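Local coordinates for FG41 Malonate Semialdehyde Decarboxylase (Coryneform bacterium, PDB 4LHP), which is a small beta-alpha-beta enzyme of the tautomerase superfamily, whose members commonly assemble as trimers, at residues H24-E29 against F85-E90. Numbering follows the deposited sequence.
Sequences HDALVE and FAAITE
The methyl group of A26 points toward segment 85-90 and rests on its backbone between A87 and I88. A26 CB lies 3.9 Å from I88 CG1 and 4.2 Å from A87 CB, close enough to touch the main chain as well, at 3.9 Å from I88 N. Such small side chains on both helices suit an approach of 8.7 Å between axes, with A26 and I88 CA atoms only 5.4 Å apart. On the sheet side of this point longer aliphatic groups take over. I88 holds CG1 anti to its own carbonyl carbon (chi1 -74°), which swings the extended branch toward L27, and the two side chains pass at a slant, with the terminal methyls L27 CD2 and I88 CD1 4.0 Å apart. Segments 24-29 and 85-90 run roughly antiparallel, 147° between their directions, on helices 13-31 and 78-92, which lie across a four-stranded mixed sheet, the paired beta-alpha-beta layout of the tautomerase superfamily; I88 and F85 also pack on I104 of strand 102-109. The opposite side of the seam is looser: A87 is partly exposed, and D25 and E90 carry their carboxylates into solvent without meeting across it, a place where charged residues are well suited. Farther round helix 78-92, the hydroxyl of T89 bonds back to its own helix, OG1 to F85 O at 2.7 Å, a polar group satisfied locally where T89 packs against G119 of a second subunit.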
ATOM      1  N   HIS A  24      14.089   8.086   7.014  1.00 19.72           N
ATOM      2  CA  HIS A  24      13.880   9.448   6.537  1.00 21.20           C
ATOM      3  C   HIS A  24      15.212  10.131   6.250  1.00 24.99           C
ATOM      4  O   HIS A  24      15.416  10.674   5.165  1.00 26.50           O
ATOM      5  CB  HIS A  24      13.092  10.290   7.539  1.00 28.09           C
ATOM      6  CG  HIS A  24      12.807  11.675   7.049  1.00 26.97           C
ATOM      7  ND1 HIS A  24      12.080  11.921   5.905  1.00 24.05           N
ATOM      8  CD2 HIS A  24      13.174  12.888   7.528  1.00 22.53           C
ATOM      9  CE1 HIS A  24      11.999  13.224   5.706  1.00 19.70           C
ATOM     10  NE2 HIS A  24      12.652  13.833   6.679  1.00 25.74           N
ATOM     11  N   ASP A  25      16.115  10.107   7.227  1.00 25.37           N
ATOM     12  CA  ASP A  25      17.411  10.764   7.079  1.00 26.41           C
ATOM     13  C   ASP A  25      18.166  10.230   5.865  1.00 22.49           C
ATOM     14  O   ASP A  25      18.841  10.984   5.164  1.00 27.78           O
ATOM     15  CB  ASP A  25      18.259  10.592   8.342  1.00 30.03           C
ATOM     16  CG  ASP A  25      17.720  11.383   9.521  1.00 31.85           C
ATOM     17  OD1 ASP A  25      16.857  12.262   9.310  1.00 31.50           O
ATOM     18  OD2 ASP A  25      18.169  11.130  10.660  1.00 28.41           O
ATOM     19  N   ALA A  26      18.047   8.930   5.616  1.00 23.29           N
ATOM     20  CA  ALA A  26      18.694   8.318   4.463  1.00 24.24           C
ATOM     21  C   ALA A  26      18.137   8.898   3.165  1.00 24.23           C
ATOM     22  O   ALA A  26      18.887   9.195   2.235  1.00 25.12           O
ATOM     23  CB  ALA A  26      18.514   6.806   4.491  1.00 23.98           C
ATOM     24  N   LEU A  27      16.820   9.066   3.110  1.00 17.52           N
ATOM     25  CA  LEU A  27      16.168   9.595   1.916  1.00 22.82           C
ATOM     26  C   LEU A  27      16.515  11.064   1.676  1.00 21.75           C
ATOM     27  O   LEU A  27      16.672  11.489   0.534  1.00 25.34           O
ATOM     28  CB  LEU A  27      14.650   9.421   2.008  1.00 20.64           C
ATOM     29  CG  LEU A  27      14.144   7.977   2.095  1.00 21.33           C
ATOM     30  CD1 LEU A  27      12.626   7.955   2.187  1.00 23.96           C
ATOM     31  CD2 LEU A  27      14.624   7.149   0.912  1.00 19.96           C
ATOM     32  N   VAL A  28      16.629  11.846   2.745  1.00 20.23           N
ATOM     33  CA  VAL A  28      17.013  13.246   2.598  1.00 24.98           C
ATOM     34  C   VAL A  28      18.423  13.321   2.015  1.00 30.33           C
ATOM     35  O   VAL A  28      18.707  14.148   1.149  1.00 29.02           O
ATOM     36  CB  VAL A  28      16.966  14.005   3.939  1.00 28.34           C
ATOM     37  CG1 VAL A  28      17.493  15.429   3.769  1.00 29.53           C
ATOM     38  CG2 VAL A  28      15.548  14.016   4.495  1.00 30.94           C
ATOM     39  N   GLU A  29      19.297  12.440   2.487  1.00 26.53           N
ATOM     40  CA  GLU A  29      20.676  12.404   2.018  1.00 29.80           C
ATOM     41  C   GLU A  29      20.775  11.991   0.551  1.00 24.75           C
ATOM     42  O   GLU A  29      21.463  12.642  -0.235  1.00 34.58           O
ATOM     43  CB  GLU A  29      21.504  11.451   2.883  1.00 20.00           C
ATOM     44  N   PHE A  85      18.664   2.174  -1.414  1.00 25.03           N
ATOM     45  CA  PHE A  85      18.614   0.874  -0.754  1.00 27.53           C
ATOM     46  C   PHE A  85      19.797   0.712   0.198  1.00 22.72           C
ATOM     47  O   PHE A  85      19.637   0.271   1.336  1.00 22.30           O
ATOM     48  CB  PHE A  85      18.644  -0.259  -1.782  1.00 21.29           C
ATOM     49  CG  PHE A  85      17.480  -0.256  -2.737  1.00 24.22           C
ATOM     50  CD1 PHE A  85      16.220   0.149  -2.331  1.00 20.41           C
ATOM     51  CD2 PHE A  85      17.652  -0.672  -4.045  1.00 19.91           C
ATOM     52  CE1 PHE A  85      15.156   0.141  -3.217  1.00 29.26           C
ATOM     53  CE2 PHE A  85      16.596  -0.680  -4.934  1.00 19.85           C
ATOM     54  CZ  PHE A  85      15.346  -0.274  -4.521  1.00 13.97           C
ATOM     55  N   ALA A  86      20.983   1.073  -0.280  1.00 25.94           N
ATOM     56  CA  ALA A  86      22.207   0.882   0.488  1.00 32.01           C
ATOM     57  C   ALA A  86      22.296   1.848   1.666  1.00 30.95           C
ATOM     58  O   ALA A  86      22.734   1.468   2.751  1.00 21.82           O
ATOM     59  CB  ALA A  86      23.423   1.030  -0.417  1.00 26.46           C
ATOM     60  N   ALA A  87      21.881   3.092   1.461  1.00 28.40           N
ATOM     61  CA  ALA A  87      21.946   4.087   2.526  1.00 29.80           C
ATOM     62  C   ALA A  87      20.994   3.705   3.651  1.00 32.56           C
ATOM     63  O   ALA A  87      21.345   3.769   4.830  1.00 22.72           O
ATOM     64  CB  ALA A  87      21.609   5.465   1.989  1.00 24.76           C
ATOM     65  N   ILE A  88      19.785   3.305   3.274  1.00 23.60           N
ATOM     66  CA  ILE A  88      18.780   2.882   4.239  1.00 28.97           C
ATOM     67  C   ILE A  88      19.285   1.721   5.088  1.00 20.90           C
ATOM     68  O   ILE A  88      19.235   1.773   6.315  1.00 26.03           O
ATOM     69  CB  ILE A  88      17.474   2.467   3.533  1.00 25.35           C
ATOM     70  CG1 ILE A  88      16.737   3.709   3.025  1.00 19.59           C
ATOM     71  CG2 ILE A  88      16.579   1.674   4.479  1.00 19.01           C
ATOM     72  CD1 ILE A  88      15.576   3.402   2.100  1.00 20.41           C
ATOM     73  N   THR A  89      19.779   0.676   4.435  1.00 22.10           N
ATOM     74  CA  THR A  89      20.173  -0.538   5.143  1.00 28.41           C
ATOM     75  C   THR A  89      21.410  -0.302   6.001  1.00 24.69           C
ATOM     76  O   THR A  89      21.541  -0.887   7.080  1.00 26.20           O
ATOM     77  CB  THR A  89      20.413  -1.708   4.166  1.00 23.20           C
ATOM     78  OG1 THR A  89      19.379  -1.723   3.174  1.00 23.56           O
ATOM     79  CG2 THR A  89      20.406  -3.034   4.905  1.00 29.85           C
ATOM     80  N   GLU A  90      22.307   0.562   5.537  1.00 28.90           N
ATOM     81  CA  GLU A  90      23.506   0.872   6.304  1.00 30.34           C
ATOM     82  C   GLU A  90      23.171   1.694   7.549  1.00 34.05           C
ATOM     83  O   GLU A  90      23.845   1.577   8.577  1.00 30.78           O
ATOM     84  CB  GLU A  90      24.538   1.597   5.441  1.00 31.54           C
ATOM     85  CG  GLU A  90      25.163   0.725   4.392  1.00 38.17           C
ATOM     86  CD  GLU A  90      26.232   1.462   3.617  1.00 43.74           C
ATOM     87  OE1 GLU A  90      26.696   2.518   4.107  1.00 45.78           O
ATOM     88  OE2 GLU A  90      26.606   1.000   2.515  1.00 43.75           O
TER